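Local coordinates for gSG7 salivary protein (Anopheles stephensi, PDB 6XMB), which inhibits the host kallikrein-kinin system by blocking reciprocal activation of coagulation factor XII and prekallikrein, and weakly inhibits the alternative complement pathway, at residues 42-47 / 112-117. Numbering follows the deposited sequence.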
ATOM      1  N   ASN A  42       5.920  10.543  18.709  1.00 44.80           N
ATOM      2  CA  ASN A  42       6.842  10.650  19.838  1.00 47.64           C
ATOM      3  C   ASN A  42       7.015  12.075  20.323  1.00 48.01           C
ATOM      4  O   ASN A  42       6.826  12.313  21.532  1.00 49.68           O
ATOM      5  CB  ASN A  42       8.186  10.014  19.476  1.00 45.98           C
ATOM      6  CG  ASN A  42       8.126   8.508  19.462  1.00 49.59           C
ATOM      7  OD1 ASN A  42       7.351   7.892  20.199  1.00 53.38           O
ATOM      8  ND2 ASN A  42       8.955   7.898  18.629  1.00 48.58           N
ATOM      9  N   PRO A  43       7.333  13.067  19.487  1.00 47.98           N
ATOM     10  CA  PRO A  43       7.421  14.436  20.015  1.00 47.71           C
ATOM     11  C   PRO A  43       6.117  14.938  20.618  1.00 50.78           C
ATOM     12  O   PRO A  43       6.156  15.705  21.583  1.00 51.72           O
ATOM     13  CB  PRO A  43       7.848  15.261  18.797  1.00 43.61           C
ATOM     14  CG  PRO A  43       7.499  14.421  17.622  1.00 44.08           C
ATOM     15  CD  PRO A  43       7.682  13.016  18.054  1.00 44.32           C
ATOM     16  N   LEU A  44       4.956  14.507  20.114  1.00 50.96           N
ATOM     17  CA  LEU A  44       3.704  14.938  20.734  1.00 51.10           C
ATOM     18  C   LEU A  44       3.453  14.215  22.047  1.00 54.16           C
ATOM     19  O   LEU A  44       2.763  14.743  22.921  1.00 54.71           O
ATOM     20  CB  LEU A  44       2.529  14.711  19.790  1.00 48.58           C
ATOM     21  CG  LEU A  44       2.308  15.762  18.707  1.00 47.18           C
ATOM     22  CD1 LEU A  44       1.390  15.194  17.644  1.00 45.51           C
ATOM     23  CD2 LEU A  44       1.686  17.019  19.306  1.00 46.90           C
ATOM     24  N   TYR A  45       3.985  13.002  22.202  1.00 49.58           N
ATOM     25  CA  TYR A  45       3.922  12.369  23.513  1.00 52.86           C
ATOM     26  C   TYR A  45       4.718  13.158  24.538  1.00 55.78           C
ATOM     27  O   TYR A  45       4.358  13.170  25.719  1.00 60.05           O
ATOM     28  CB  TYR A  45       4.443  10.934  23.457  1.00 53.62           C
ATOM     29  CG  TYR A  45       3.414   9.907  23.026  1.00 55.42           C
ATOM     30  CD1 TYR A  45       2.055  10.206  23.033  1.00 56.83           C
ATOM     31  CD2 TYR A  45       3.801   8.629  22.624  1.00 54.26           C
ATOM     32  CE1 TYR A  45       1.102   9.256  22.638  1.00 56.34           C
ATOM     33  CE2 TYR A  45       2.861   7.680  22.239  1.00 56.23           C
ATOM     34  CZ  TYR A  45       1.522   8.000  22.248  1.00 56.57           C
ATOM     35  OH  TYR A  45       0.600   7.062  21.862  1.00 58.91           O
ATOM     36  N   LEU A  46       5.805  13.812  24.107  1.00 57.60           N
ATOM     37  CA  LEU A  46       6.587  14.646  25.014  1.00 59.11           C
ATOM     38  C   LEU A  46       5.760  15.817  25.511  1.00 61.50           C
ATOM     39  O   LEU A  46       5.691  16.077  26.718  1.00 65.45           O
ATOM     40  CB  LEU A  46       7.850  15.150  24.316  1.00 57.76           C
ATOM     41  CG  LEU A  46       8.868  14.091  23.860  1.00 58.08           C
ATOM     42  CD1 LEU A  46      10.009  14.732  23.077  1.00 58.18           C
ATOM     43  CD2 LEU A  46       9.424  13.327  25.037  1.00 60.72           C
ATOM     44  N   LYS A  47       5.121  16.530  24.586  1.00 60.26           N
ATOM     45  CA  LYS A  47       4.297  17.671  24.947  1.00 59.68           C
ATOM     46  C   LYS A  47       3.197  17.274  25.916  1.00 63.18           C
ATOM     47  O   LYS A  47       2.882  18.021  26.847  1.00 66.76           O
ATOM     48  CB  LYS A  47       3.710  18.280  23.683  1.00 57.11           C
ATOM     49  CG  LYS A  47       2.924  19.568  23.905  1.00 59.83           C
ATOM     50  CD  LYS A  47       3.864  20.738  24.146  1.00 59.29           C
ATOM     51  CE  LYS A  47       3.172  22.079  23.896  1.00 58.26           C
ATOM     52  NZ  LYS A  47       4.157  23.200  24.029  1.00 59.25           N
ATOM     53  N   SER A 112       2.936  22.428  14.460  1.00 57.57           N
ATOM     54  CA  SER A 112       1.668  23.151  14.487  1.00 59.23           C
ATOM     55  C   SER A 112       0.640  22.443  15.359  1.00 61.12           C
ATOM     56  O   SER A 112      -0.227  23.100  15.946  1.00 63.89           O
ATOM     57  CB  SER A 112       1.129  23.321  13.069  1.00 58.91           C
ATOM     58  OG  SER A 112       0.675  22.091  12.533  1.00 53.80           O
ATOM     59  N   THR A 113       0.707  21.110  15.442  1.00 56.75           N
ATOM     60  CA  THR A 113      -0.152  20.381  16.369  1.00 57.48           C
ATOM     61  C   THR A 113       0.205  20.709  17.811  1.00 60.22           C
ATOM     62  O   THR A 113      -0.680  20.852  18.661  1.00 64.24           O
ATOM     63  CB  THR A 113      -0.039  18.873  16.127  1.00 52.51           C
ATOM     64  OG1 THR A 113      -0.264  18.598  14.745  1.00 47.92           O
ATOM     65  CG2 THR A 113      -1.059  18.126  16.947  1.00 52.74           C
ATOM     66  N   GLU A 114       1.498  20.811  18.112  1.00 56.75           N
ATOM     67  CA  GLU A 114       1.897  21.215  19.453  1.00 60.58           C
ATOM     68  C   GLU A 114       1.287  22.561  19.819  1.00 66.20           C
ATOM     69  O   GLU A 114       0.831  22.757  20.950  1.00 68.84           O
ATOM     70  CB  GLU A 114       3.416  21.278  19.557  1.00 60.10           C
ATOM     71  CG  GLU A 114       4.086  19.948  19.869  1.00 59.25           C
ATOM     72  CD  GLU A 114       5.291  20.126  20.781  1.00 61.69           C
ATOM     73  OE1 GLU A 114       5.551  21.292  21.159  1.00 65.71           O
ATOM     74  OE2 GLU A 114       5.964  19.118  21.132  1.00 58.63           O
ATOM     75  N   GLN A 115       1.236  23.490  18.861  1.00 61.53           N
ATOM     76  CA  GLN A 115       0.784  24.843  19.168  1.00 66.66           C
ATOM     77  C   GLN A 115      -0.715  24.906  19.447  1.00 68.00           C
ATOM     78  O   GLN A 115      -1.136  25.669  20.320  1.00 73.95           O
ATOM     79  CB  GLN A 115       1.167  25.799  18.038  1.00 68.06           C
ATOM     80  CG  GLN A 115       2.677  26.081  17.930  1.00 69.21           C
ATOM     81  CD  GLN A 115       3.247  26.895  19.106  1.00 74.12           C
ATOM     82  OE1 GLN A 115       3.558  26.346  20.167  1.00 74.90           O
ATOM     83  NE2 GLN A 115       3.395  28.203  18.908  1.00 76.11           N
ATOM     84  N   CYS A 116      -1.534  24.112  18.753  1.00 65.74           N
ATOM     85  CA  CYS A 116      -2.975  24.123  18.981  1.00 67.80           C
ATOM     86  C   CYS A 116      -3.450  23.052  19.955  1.00 68.45           C
ATOM     87  O   CYS A 116      -4.662  22.884  20.116  1.00 69.48           O
ATOM     88  CB  CYS A 116      -3.751  23.977  17.659  1.00 67.58           C
ATOM     89  SG  CYS A 116      -3.482  22.506  16.569  1.00 66.84           S
ATOM     90  N   LEU A 117      -2.538  22.336  20.619  1.00 65.76           N
ATOM     91  CA  LEU A 117      -2.939  21.151  21.375  1.00 63.48           C
ATOM     92  C   LEU A 117      -3.794  21.514  22.588  1.00 70.19           C
ATOM     93  O   LEU A 117      -4.840  20.899  22.829  1.00 73.11           O
ATOM     94  CB  LEU A 117      -1.702  20.373  21.804  1.00 61.64           C
ATOM     95  CG  LEU A 117      -2.003  18.970  22.321  1.00 60.15           C
ATOM     96  CD1 LEU A 117      -2.675  18.137  21.242  1.00 56.09           C
ATOM     97  CD2 LEU A 117      -0.720  18.329  22.778  1.00 55.64           C
TER
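Lys47 and Glu114 reach across to each other and join the two helices at the partly exposed side. The link is a long salt bridge, with Lys47 NZ 3.7 Å from Glu114 OE1. On the lysine side, the methylenes do most of the touching with the carboxylate. Lys47 CD lies 3.5 Å from Glu114 OE1, and Lys47 CB is equally near Glu114 OE2. Lys47 CG is anti to the backbone N (chi1 -175°), and the chain then bends at chi2, which carries the methylenes past the carboxylate. Glu114 OE2 also comes to 3.4 Å from Pro43 O. Both are acceptors, so no bond forms.

The buried side is apolar. Leu44 CD2 fits between two neighbours, 3.8 Å from both Thr113 CG2 and Glu114 CG. The leucine and threonine side chains meet at about a right angle. Leu117 CD2 extends the patch, 4.4 Å from Leu44 CD2 and 4.0 Å from Lys47 CG. Thr113 OG1 is turned to its own helix, where it hydrogen-bonds to Leu109 O.

Helix 59-80 backs this layer: Met65 touches Leu44 and Thr113, Leu62 touches Leu117, and Cys61 is disulfide-bonded to Cys116. Phe15 of the second subunit also packs on Leu44. The segment axes run nearly parallel, at 22° and 10.3 Å apart. Near the end of 92-116, the contact joins the first and last helices of the Aegyptin C-terminal up-down-up three-helix bundle.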